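PDB 5F7U: cycloalternan-forming enzyme from Listeria monocytogenes serovar 1/2a, which is a multidomain protein of the glycoside hydrolase family 31 type, with a TIM-barrel domain and a family 6 carbohydrate-binding module. Local coordinates for residues A[49-54]-A[77-82]; A[7-12]-A[36-41]; A[952-957]-A[965-970]. The protein carries 1 engineered substitution. All coordinates share one frame; numbering follows the deposited sequence.

Contact 1 of 3, residues A[49-54]-A[77-82]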
loop_
_atom_site.group_PDB
_atom_site.type_symbol
_atom_site.label_atom_id
_atom_site.label_comp_id
_atom_site.label_asym_id
_atom_site.label_seq_id
_atom_site.Cartn_x
_atom_site.Cartn_y
_atom_site.Cartn_z
ATOM N N GLN A 49 36.365 24.194 36.823
ATOM C CA GLN A 49 36.462 23.469 35.557
ATOM C C GLN A 49 36.708 24.441 34.423
ATOM O O GLN A 49 36.102 25.509 34.384
ATOM C CB GLN A 49 35.186 22.667 35.287
ATOM C CG GLN A 49 34.990 21.523 36.268
ATOM C CD GLN A 49 33.972 20.488 35.809
ATOM O OE1 GLN A 49 33.139 20.739 34.929
ATOM N NE2 GLN A 49 34.041 19.303 36.412
ATOM N N ASP A 50 37.610 24.061 33.516
ATOM C CA ASP A 50 37.849 24.784 32.268
ATOM C C ASP A 50 37.581 23.852 31.107
ATOM O O ASP A 50 37.949 22.677 31.158
ATOM C CB ASP A 50 39.302 25.266 32.186
ATOM C CG ASP A 50 39.673 26.184 33.314
ATOM O OD1 ASP A 50 38.970 27.193 33.540
ATOM O OD2 ASP A 50 40.688 25.901 33.980
ATOM N N VAL A 51 36.916 24.381 30.080
ATOM C CA VAL A 51 36.663 23.643 28.849
ATOM C C VAL A 51 37.094 24.530 27.701
ATOM O O VAL A 51 36.769 25.728 27.657
ATOM C CB VAL A 51 35.172 23.222 28.702
ATOM C CG1 VAL A 51 34.905 22.557 27.351
ATOM C CG2 VAL A 51 34.802 22.266 29.820
ATOM N N TRP A 52 37.862 23.940 26.792
ATOM C CA TRP A 52 38.409 24.690 25.678
ATOM C C TRP A 52 38.575 23.809 24.455
ATOM O O TRP A 52 38.437 22.579 24.527
ATOM C CB TRP A 52 39.727 25.378 26.064
ATOM C CG TRP A 52 40.893 24.453 26.220
ATOM C CD1 TRP A 52 41.853 24.186 25.281
ATOM C CD2 TRP A 52 41.226 23.671 27.371
ATOM N NE1 TRP A 52 42.776 23.289 25.785
ATOM C CE2 TRP A 52 42.419 22.961 27.064
ATOM C CE3 TRP A 52 40.651 23.511 28.642
ATOM C CZ2 TRP A 52 43.042 22.096 27.984
ATOM C CZ3 TRP A 52 41.268 22.637 29.557
ATOM C CH2 TRP A 52 42.454 21.945 29.216
ATOM N N VAL A 53 38.844 24.452 23.323
ATOM C CA VAL A 53 38.965 23.746 22.058
ATOM C C VAL A 53 40.331 24.085 21.469
ATOM O O VAL A 53 40.686 25.259 21.358
ATOM C CB VAL A 53 37.850 24.138 21.073
ATOM C CG1 VAL A 53 37.978 23.347 19.770
ATOM C CG2 VAL A 53 36.481 23.912 21.713
ATOM N N GLU A 54 41.076 23.037 21.122
ATOM C CA GLU A 54 42.328 23.158 20.401
ATOM C C GLU A 54 42.080 22.764 18.955
ATOM O O GLU A 54 41.441 21.754 18.680
ATOM C CB GLU A 54 43.377 22.273 21.048
ATOM C CG GLU A 54 43.710 22.742 22.447
ATOM C CD GLU A 54 44.751 21.894 23.152
ATOM O OE1 GLU A 54 45.330 20.980 22.518
ATOM O OE2 GLU A 54 44.999 22.162 24.347
ATOM N N THR A 77 27.861 19.259 33.580
ATOM C CA THR A 77 27.838 20.619 33.058
ATOM C C THR A 77 27.922 20.568 31.545
ATOM O O THR A 77 28.677 19.764 30.969
ATOM C CB THR A 77 29.001 21.462 33.629
ATOM O OG1 THR A 77 28.898 21.464 35.047
ATOM C CG2 THR A 77 28.918 22.926 33.148
ATOM N N TYR A 78 27.153 21.438 30.904
ATOM C CA TYR A 78 27.126 21.532 29.446
ATOM C C TYR A 78 27.643 22.898 29.077
ATOM O O TYR A 78 27.311 23.899 29.739
ATOM C CB TYR A 78 25.699 21.281 28.910
ATOM C CG TYR A 78 25.292 19.853 29.140
ATOM C CD1 TYR A 78 24.707 19.461 30.347
ATOM C CD2 TYR A 78 25.517 18.880 28.158
ATOM C CE1 TYR A 78 24.343 18.146 30.575
ATOM C CE2 TYR A 78 25.168 17.558 28.377
ATOM C CZ TYR A 78 24.589 17.201 29.578
ATOM O OH TYR A 78 24.260 15.886 29.795
ATOM N N TRP A 79 28.494 22.912 28.064
ATOM C CA TRP A 79 29.262 24.078 27.641
ATOM C C TRP A 79 29.102 24.297 26.135
ATOM O O TRP A 79 28.893 23.330 25.389
ATOM C CB TRP A 79 30.759 23.833 27.905
ATOM C CG TRP A 79 31.133 23.354 29.285
ATOM C CD1 TRP A 79 31.042 22.084 29.772
ATOM C CD2 TRP A 79 31.725 24.144 30.332
ATOM N NE1 TRP A 79 31.513 22.031 31.067
ATOM C CE2 TRP A 79 31.939 23.279 31.435
ATOM C CE3 TRP A 79 32.093 25.500 30.445
ATOM C CZ2 TRP A 79 32.489 23.723 32.651
ATOM C CZ3 TRP A 79 32.639 25.950 31.661
ATOM C CH2 TRP A 79 32.847 25.051 32.743
ATOM N N LYS A 80 29.195 25.559 25.703
ATOM C CA LYS A 80 29.179 25.909 24.282
ATOM C C LYS A 80 30.466 26.598 23.887
ATOM O O LYS A 80 30.858 27.601 24.506
ATOM C CB LYS A 80 27.993 26.821 23.931
ATOM C CG LYS A 80 26.668 26.099 23.872
ATOM C CD LYS A 80 25.564 27.044 23.405
ATOM C CE LYS A 80 24.224 26.314 23.306
ATOM N NZ LYS A 80 24.134 25.373 22.152
ATOM N N ALA A 81 31.114 26.053 22.860
ATOM C CA ALA A 81 32.303 26.667 22.263
ATOM C C ALA A 81 31.937 27.172 20.877
ATOM O O ALA A 81 31.400 26.407 20.064
ATOM C CB ALA A 81 33.433 25.658 22.181
ATOM N N ASP A 82 32.221 28.452 20.620
ATOM C CA ASP A 82 31.854 29.090 19.349
ATOM C C ASP A 82 33.086 29.220 18.465
ATOM O O ASP A 82 34.003 29.963 18.790
ATOM C CB ASP A 82 31.226 30.473 19.611
ATOM C CG ASP A 82 30.673 31.129 18.351
ATOM O OD1 ASP A 82 30.716 30.526 17.257
ATOM O OD2 ASP A 82 30.174 32.269 18.464
HETATM O O HOH W 1 31.102 21.996 36.308
#

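Contact 2 of 3, residues A[7-12]-A[36-41]. With GLC (alpha-D-glucopyranose), chain E.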
loop_
_atom_site.group_PDB
_atom_site.type_symbol
_atom_site.label_atom_id
_atom_site.label_comp_id
_atom_site.label_asym_id
_atom_site.label_seq_id
_atom_site.Cartn_x
_atom_site.Cartn_y
_atom_site.Cartn_z
ATOM N N GLU A 7 34.979 14.159 30.189
ATOM C CA GLU A 7 34.559 15.146 29.204
ATOM C C GLU A 7 34.029 14.363 28.013
ATOM O O GLU A 7 34.516 13.267 27.727
ATOM C CB GLU A 7 35.769 16.009 28.793
ATOM C CG GLU A 7 35.538 17.033 27.666
ATOM C CD GLU A 7 35.513 16.424 26.259
ATOM O OE1 GLU A 7 35.994 15.272 26.054
ATOM O OE2 GLU A 7 34.980 17.083 25.342
ATOM N N TYR A 8 33.068 14.941 27.286
ATOM C CA TYR A 8 32.548 14.303 26.085
ATOM C C TYR A 8 31.952 15.284 25.075
ATOM O O TYR A 8 31.163 16.151 25.434
ATOM C CB TYR A 8 31.531 13.239 26.493
ATOM C CG TYR A 8 30.928 12.463 25.355
ATOM C CD1 TYR A 8 31.567 11.335 24.843
ATOM C CD2 TYR A 8 29.699 12.850 24.797
ATOM C CE1 TYR A 8 30.992 10.616 23.806
ATOM C CE2 TYR A 8 29.121 12.131 23.754
ATOM C CZ TYR A 8 29.770 11.012 23.274
ATOM O OH TYR A 8 29.196 10.301 22.231
ATOM N N HIS A 9 32.347 15.111 23.814
ATOM C CA HIS A 9 31.721 15.776 22.678
ATOM C C HIS A 9 31.746 14.755 21.540
ATOM O O HIS A 9 32.709 14.002 21.413
ATOM C CB HIS A 9 32.479 17.067 22.292
ATOM C CG HIS A 9 32.123 17.604 20.931
ATOM N ND1 HIS A 9 30.997 18.364 20.694
ATOM C CD2 HIS A 9 32.747 17.477 19.736
ATOM C CE1 HIS A 9 30.938 18.679 19.411
ATOM N NE2 HIS A 9 31.992 18.149 18.806
ATOM N N SER A 10 30.664 14.704 20.763
ATOM C CA SER A 10 30.600 13.818 19.606
ATOM C C SER A 10 29.744 14.548 18.577
ATOM O O SER A 10 28.541 14.690 18.790
ATOM C CB SER A 10 29.979 12.468 19.985
ATOM O OG SER A 10 30.209 11.517 18.946
ATOM N N PRO A 11 30.358 15.014 17.474
ATOM C CA PRO A 11 29.718 16.058 16.656
ATOM C C PRO A 11 28.370 15.684 16.038
ATOM O O PRO A 11 27.520 16.549 15.884
ATOM C CB PRO A 11 30.753 16.327 15.549
ATOM C CG PRO A 11 31.660 15.148 15.546
ATOM C CD PRO A 11 31.717 14.715 16.990
ATOM N N TYR A 12 28.188 14.418 15.679
ATOM C CA TYR A 12 26.928 14.013 15.055
ATOM C C TYR A 12 25.915 13.373 15.992
ATOM O O TYR A 12 24.786 13.113 15.556
ATOM C CB TYR A 12 27.189 13.090 13.863
ATOM C CG TYR A 12 28.194 13.655 12.886
ATOM C CD1 TYR A 12 27.875 14.756 12.049
ATOM C CD2 TYR A 12 29.459 13.095 12.788
ATOM C CE1 TYR A 12 28.824 15.268 11.151
ATOM C CE2 TYR A 12 30.400 13.589 11.898
ATOM C CZ TYR A 12 30.078 14.666 11.091
ATOM O OH TYR A 12 31.055 15.109 10.213
ATOM N N VAL A 36 29.527 28.033 13.768
ATOM C CA VAL A 36 29.707 26.643 14.216
ATOM C C VAL A 36 29.834 26.625 15.735
ATOM O O VAL A 36 30.746 27.236 16.305
ATOM C CB VAL A 36 30.932 25.978 13.561
ATOM C CG1 VAL A 36 31.097 24.525 14.035
ATOM C CG2 VAL A 36 30.825 26.042 12.034
ATOM N N ILE A 37 28.887 25.943 16.375
ATOM C CA ILE A 37 28.879 25.772 17.832
ATOM C C ILE A 37 29.175 24.331 18.208
ATOM O O ILE A 37 28.620 23.391 17.609
ATOM C CB ILE A 37 27.506 26.174 18.444
ATOM C CG1 ILE A 37 27.159 27.641 18.112
ATOM C CG2 ILE A 37 27.456 25.916 19.964
ATOM C CD1 ILE A 37 28.088 28.675 18.719
ATOM N N LEU A 38 30.021 24.165 19.222
ATOM C CA LEU A 38 30.314 22.850 19.790
ATOM C C LEU A 38 29.733 22.726 21.186
ATOM O O LEU A 38 30.054 23.516 22.082
ATOM C CB LEU A 38 31.819 22.585 19.823
ATOM C CG LEU A 38 32.638 22.896 18.582
ATOM C CD1 LEU A 38 34.113 22.664 18.917
ATOM C CD2 LEU A 38 32.221 22.030 17.397
ATOM N N ASN A 39 28.871 21.733 21.355
ATOM C CA ASN A 39 28.297 21.429 22.666
ATOM C C ASN A 39 29.108 20.336 23.343
ATOM O O ASN A 39 29.281 19.260 22.784
ATOM C CB ASN A 39 26.830 21.041 22.516
ATOM C CG ASN A 39 26.014 22.178 21.949
ATOM O OD1 ASN A 39 25.769 23.157 22.643
ATOM N ND2 ASN A 39 25.649 22.090 20.661
ATOM N N ILE A 40 29.597 20.639 24.543
ATOM C CA ILE A 40 30.541 19.767 25.266
ATOM C C ILE A 40 30.035 19.526 26.683
ATOM O O ILE A 40 29.512 20.449 27.302
ATOM C CB ILE A 40 31.930 20.463 25.324
ATOM C CG1 ILE A 40 32.416 20.793 23.899
ATOM C CG2 ILE A 40 32.958 19.623 26.093
ATOM C CD1 ILE A 40 33.458 21.918 23.861
ATOM N N THR A 41 30.195 18.302 27.209
ATOM C CA THR A 41 29.825 18.047 28.610
ATOM C C THR A 41 31.029 17.646 29.434
ATOM O O THR A 41 31.975 17.049 28.907
ATOM C CB THR A 41 28.665 17.019 28.760
ATOM O OG1 THR A 41 28.097 17.076 30.079
ATOM C CG2 THR A 41 29.092 15.591 28.451
HETATM C C1 GLC E . 29.053 10.452 28.818
HETATM C C2 GLC E . 28.003 10.929 27.809
HETATM C C3 GLC E . 27.447 9.713 27.049
HETATM C C4 GLC E . 28.577 8.943 26.358
HETATM C C5 GLC E . 29.688 8.572 27.358
HETATM C C6 GLC E . 30.916 8.002 26.653
HETATM O O2 GLC E . 26.968 11.646 28.493
HETATM O O3 GLC E . 26.461 10.097 26.088
HETATM O O4 GLC E . 28.033 7.774 25.737
HETATM O O5 GLC E . 30.099 9.711 28.153
HETATM O O6 GLC E . 31.612 7.120 27.540
#

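Contact 3 of 3, residues A[952-957]-A[965-970]. With GLC (alpha-D-glucopyranose), chain D; GLC (alpha-D-glucopyranose), chain B.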
loop_
_atom_site.group_PDB
_atom_site.type_symbol
_atom_site.label_atom_id
_atom_site.label_comp_id
_atom_site.label_asym_id
_atom_site.label_seq_id
_atom_site.Cartn_x
_atom_site.Cartn_y
_atom_site.Cartn_z
ATOM N N THR A 952 -43.303 5.964 -1.418
ATOM C CA THR A 952 -42.606 4.910 -0.667
ATOM C C THR A 952 -42.624 3.588 -1.437
ATOM O O THR A 952 -43.210 3.492 -2.531
ATOM C CB THR A 952 -43.190 4.695 0.761
ATOM O OG1 THR A 952 -44.557 4.275 0.667
ATOM C CG2 THR A 952 -43.092 5.959 1.617
ATOM N N THR A 953 -41.974 2.580 -0.869
ATOM C CA THR A 953 -41.848 1.286 -1.522
ATOM C C THR A 953 -42.687 0.234 -0.811
ATOM O O THR A 953 -43.054 0.408 0.354
ATOM C CB THR A 953 -40.375 0.824 -1.615
ATOM O OG1 THR A 953 -39.831 0.677 -0.299
ATOM C CG2 THR A 953 -39.535 1.829 -2.395
ATOM N N ALA A 954 -43.001 -0.842 -1.531
ATOM C CA ALA A 954 -43.698 -2.001 -0.968
ATOM C C ALA A 954 -43.288 -3.304 -1.668
ATOM O O ALA A 954 -42.559 -3.292 -2.666
ATOM C CB ALA A 954 -45.212 -1.798 -1.018
ATOM N N SER A 955 -43.742 -4.428 -1.117
ATOM C CA SER A 955 -43.436 -5.744 -1.668
ATOM C C SER A 955 -44.582 -6.724 -1.432
ATOM O O SER A 955 -44.367 -7.940 -1.381
ATOM C CB SER A 955 -42.119 -6.273 -1.085
ATOM O OG SER A 955 -42.170 -6.315 0.334
ATOM N N ASP A 956 -45.800 -6.184 -1.324
ATOM C CA ASP A 956 -46.990 -6.966 -0.946
ATOM C C ASP A 956 -47.823 -7.506 -2.126
ATOM O O ASP A 956 -48.978 -7.952 -1.941
ATOM C CB ASP A 956 -47.859 -6.157 0.032
ATOM C CG ASP A 956 -48.443 -4.878 -0.588
ATOM O OD1 ASP A 956 -47.893 -4.340 -1.582
ATOM O OD2 ASP A 956 -49.468 -4.399 -0.053
ATOM N N HIS A 957 -47.242 -7.446 -3.322
ATOM C CA HIS A 957 -47.771 -8.135 -4.498
ATOM C C HIS A 957 -46.620 -8.833 -5.206
ATOM O O HIS A 957 -45.664 -8.179 -5.646
ATOM C CB HIS A 957 -48.490 -7.164 -5.430
ATOM C CG HIS A 957 -49.671 -6.500 -4.799
ATOM N ND1 HIS A 957 -50.868 -7.156 -4.590
ATOM C CD2 HIS A 957 -49.835 -5.251 -4.305
ATOM C CE1 HIS A 957 -51.719 -6.335 -3.998
ATOM N NE2 HIS A 957 -51.121 -5.169 -3.826
ATOM N N PHE A 965 -41.217 -2.621 -5.279
ATOM C CA PHE A 965 -41.775 -1.647 -6.216
ATOM C C PHE A 965 -42.131 -0.362 -5.475
ATOM O O PHE A 965 -42.261 -0.363 -4.247
ATOM C CB PHE A 965 -43.014 -2.222 -6.932
ATOM C CG PHE A 965 -44.048 -2.817 -6.001
ATOM C CD1 PHE A 965 -45.007 -2.006 -5.388
ATOM C CD2 PHE A 965 -44.078 -4.202 -5.757
ATOM C CE1 PHE A 965 -45.977 -2.552 -4.559
ATOM C CE2 PHE A 965 -45.039 -4.750 -4.907
ATOM C CZ PHE A 965 -45.988 -3.924 -4.310
ATOM N N VAL A 966 -42.316 0.715 -6.230
ATOM C CA VAL A 966 -42.824 1.977 -5.703
ATOM C C VAL A 966 -44.356 1.884 -5.702
ATOM O O VAL A 966 -44.949 1.549 -6.730
ATOM C CB VAL A 966 -42.302 3.160 -6.547
ATOM C CG1 VAL A 966 -43.027 4.452 -6.209
ATOM C CG2 VAL A 966 -40.811 3.329 -6.316
ATOM N N ALA A 967 -44.986 2.157 -4.557
ATOM C CA ALA A 967 -46.433 1.892 -4.382
ATOM C C ALA A 967 -47.343 3.117 -4.539
ATOM O O ALA A 967 -47.095 4.166 -3.917
ATOM C CB ALA A 967 -46.681 1.236 -3.031
ATOM N N GLY A 968 -48.407 2.975 -5.342
ATOM C CA GLY A 968 -49.457 4.016 -5.457
ATOM C C GLY A 968 -49.023 5.141 -6.392
ATOM O O GLY A 968 -49.521 5.248 -7.521
ATOM N N PHE A 969 -48.117 5.999 -5.909
ATOM C CA PHE A 969 -47.461 6.994 -6.752
ATOM C C PHE A 969 -48.536 7.833 -7.484
ATOM O O PHE A 969 -48.435 8.116 -8.684
ATOM C CB PHE A 969 -46.469 6.235 -7.671
ATOM C CG PHE A 969 -45.715 7.081 -8.664
ATOM C CD1 PHE A 969 -45.350 8.406 -8.395
ATOM C CD2 PHE A 969 -45.314 6.509 -9.871
ATOM C CE1 PHE A 969 -44.635 9.148 -9.336
ATOM C CE2 PHE A 969 -44.593 7.239 -10.803
ATOM C CZ PHE A 969 -44.251 8.562 -10.536
ATOM N N ASP A 970 -49.555 8.243 -6.722
ATOM C CA ASP A 970 -50.826 8.690 -7.298
ATOM C C ASP A 970 -51.295 10.084 -6.876
ATOM O O ASP A 970 -52.491 10.397 -6.945
ATOM C CB ASP A 970 -51.905 7.648 -7.012
ATOM C CG ASP A 970 -52.254 7.540 -5.532
ATOM O OD1 ASP A 970 -51.374 7.759 -4.665
ATOM O OD2 ASP A 970 -53.427 7.232 -5.235
HETATM C C1 GLC D . -54.182 -1.267 -3.587
HETATM C C2 GLC D . -52.937 -2.130 -3.835
HETATM C C3 GLC D . -51.647 -1.310 -3.690
HETATM C C4 GLC D . -51.675 -0.052 -4.560
HETATM C C5 GLC D . -52.923 0.753 -4.187
HETATM C C6 GLC D . -53.068 2.038 -4.982
HETATM O O1 GLC D . -54.350 -0.965 -2.185
HETATM O O2 GLC D . -52.894 -3.234 -2.927
HETATM O O3 GLC D . -50.532 -2.142 -4.001
HETATM O O4 GLC D . -50.480 0.717 -4.351
HETATM O O5 GLC D . -54.110 -0.053 -4.369
HETATM O O6 GLC D . -54.243 2.691 -4.493
HETATM C C1 GLC B . -54.454 3.969 -5.124
HETATM C C2 GLC B . -55.489 4.779 -4.334
HETATM C C3 GLC B . -56.890 4.159 -4.478
HETATM C C4 GLC B . -57.271 3.959 -5.953
HETATM C C5 GLC B . -56.148 3.265 -6.745
HETATM C C6 GLC B . -56.377 3.277 -8.254
HETATM O O2 GLC B . -55.081 4.857 -2.965
HETATM O O3 GLC B . -57.862 4.980 -3.817
HETATM O O4 GLC B . -58.472 3.185 -6.057
HETATM O O5 GLC B . -54.878 3.895 -6.490
HETATM O O6 GLC B . -56.380 4.619 -8.750
HETATM O O HOH W 2 -45.962 5.468 -1.709
#

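Contact 1 of 3, residues A[49-54]-A[77-82]
The indole of Trp-79 is sandwiched between two methyl groups: CG2 of Val-51 lies over one face and CG2 of Thr-77, from its own strand, over the opposite one. Val-51 makes a CH-pi contact, with CG2 3.5 Å from the centroid of the five-membered ring of Trp-79 and only 11° off the ring normal; its nearest ring atom is CE2, 3.4 Å from that methyl. This branch stands anti to the carbonyl carbon of Val-51 and beside the backbone N, which directs it at the ring. At the indole edge, OE1 of Gln-49 sits in the ring plane, 3.8 Å from CZ2 of Trp-79, and the amide is nearly coplanar with the ring (27°). Further along, CG2 of Val-53 meets CB of Ala-81 at 3.5 Å. A water bridges the polar end, giving a weak bond to OE1 of Gln-49 and a sound one of 2.6 Å to OG1 of Thr-77, which also pairs with Asn-72.

No direct hydrogen bond joins 49-54 to 77-82, whose axes pass 8.0 Å apart at 33°. Strand 49-57 pairs with 60-73 and 91-100, strand 76-84 with 36-43 and 60-73, so the two meet mainly through side chains across the interior of the N-terminal beta domain, of the E-set (immunoglobulin-like) clan. The contact is apolar from Trp-79 to Ala-81, and polar groups gather at the Gln-49/Thr-77 end. There OG1 of Thr-42 bonds both Gln-49 OE1 and Trp-79 NE1, so the indole can lie between the strands without burying an unbonded N-H.

Contact 2 of 3, residues A[7-12]-A[36-41]
His-9 and Thr-41 bury the most surface here, followed by Tyr-8. The imidazole of His-9 turns its edge to strand 36-43, and ND1 donates to the backbone O of Asn-39 over 2.8 Å. The bond is nearly straight at the hydrogen (172°) and lies in the ring plane, yet it reaches the carbonyl from above its plane. CG of His-9 is anti to the backbone N (chi1 165°), swinging the ring across to this carbonyl; CB of Leu-38 comes within 4.0 Å of CE1 of His-9. With NE2 bonded to Tyr-94 OH, both ring nitrogens are held, which fixes the rotation of the ring.

Tyr-8 and Thr-41 form an antiparallel hydrogen-bonded pair, Tyr-8 N to Thr-41 O at 2.9 Å and Thr-41 N to Tyr-8 O at 3.0 Å. The pair adds strand 6-8 to strand 36-43 in the N-terminal E-set domain. On the face these two residues share, CG2 of Thr-41 packs 3.9 Å from CB of Tyr-8, and OG1 of Thr-41 bonds Thr-77 O and Asn-76. The phenol of Tyr-8 carries the alpha-D-glucopyranose of chain E: sugar C4 lies 3.8 Å above the ring plane, over its centre. Trp-43, Asn-75 and Asn-76 complete this glycan pocket.

Contact 3 of 3, residues A[952-957]-A[965-970]
Three backbone hydrogen bonds join segments 952-957 and 965-970. Ala-954 and Phe-965 form an antiparallel hydrogen-bonded pair, with Ala-954 N to Phe-965 O at 2.9 Å and Phe-965 N to Ala-954 O at 3.0 Å; Ala-967 N donates to Thr-952 O. Between them Thr-953 lies opposite Val-966 in a non-hydrogen-bonded pair, their side chains diverging. A water stands in for a second direct bond between Thr-952 and Ala-967, accepting from Thr-952 N and donating to Ala-967 O.

The apolar contacts are those of CB of Ala-954, which touches CE1 of Phe-965 at 3.7 Å and CB of Ala-967 at 3.9 Å. Trp-1026 meets the Phe-965 ring edge-to-face.

Oxygens also surround this ring. Its CG lies between the backbone N and the carbonyl carbon (chi1 51°), folding the ring back over the other strand, where O of Ala-954 sits 3.5 Å above the ring plane, over its centre. OD1 of Asp-956 approaches the edge, 3.4 Å from CZ of Phe-965.

NE2 of His-957 shares a 2.8 Å hydrogen bond with O2 of the alpha-D-glucopyranose of chain D, in the imidazole plane, and ND1 bonded to Asp-1024 steadies that ring. OD2 of Asp-970 comes 3.3 Å from C2 of the alpha-D-glucopyranose of chain B.

Strands 953-954 and 965-968 make a beta hairpin in the family 6 carbohydrate-binding module; His-957, Ala-967, Gly-968 and Asp-970 line one glycan site, with Trp-1023 and Asn-1055 among its other residues, while Thr-953 belongs to a second glycan pocket.

Along the chain the order is contact 2, contact 1, contact 3, each closing before the next opens; strand 36-43 of contact 2 is followed directly by strand 49-57 of contact 1. The centres of these two lie 9 Å apart in the N-terminal E-set domain, where strands 36-43 and 76-84 pair antiparallel; Trp-79 N meets Ile-40 O at 2.8 Å and Ala-81 O meets Leu-38 N at 2.8 Å, both probable hydrogen bonds. Contact 3 has its centre about 88 Å from that of contact 1 and 82 Å from that of contact 2. Glycan is bound both in the N-terminal domain, at Tyr-8 of contact 2, and in the carbohydrate-binding module of contact 3, in beta domains on opposite sides of the chain's centre.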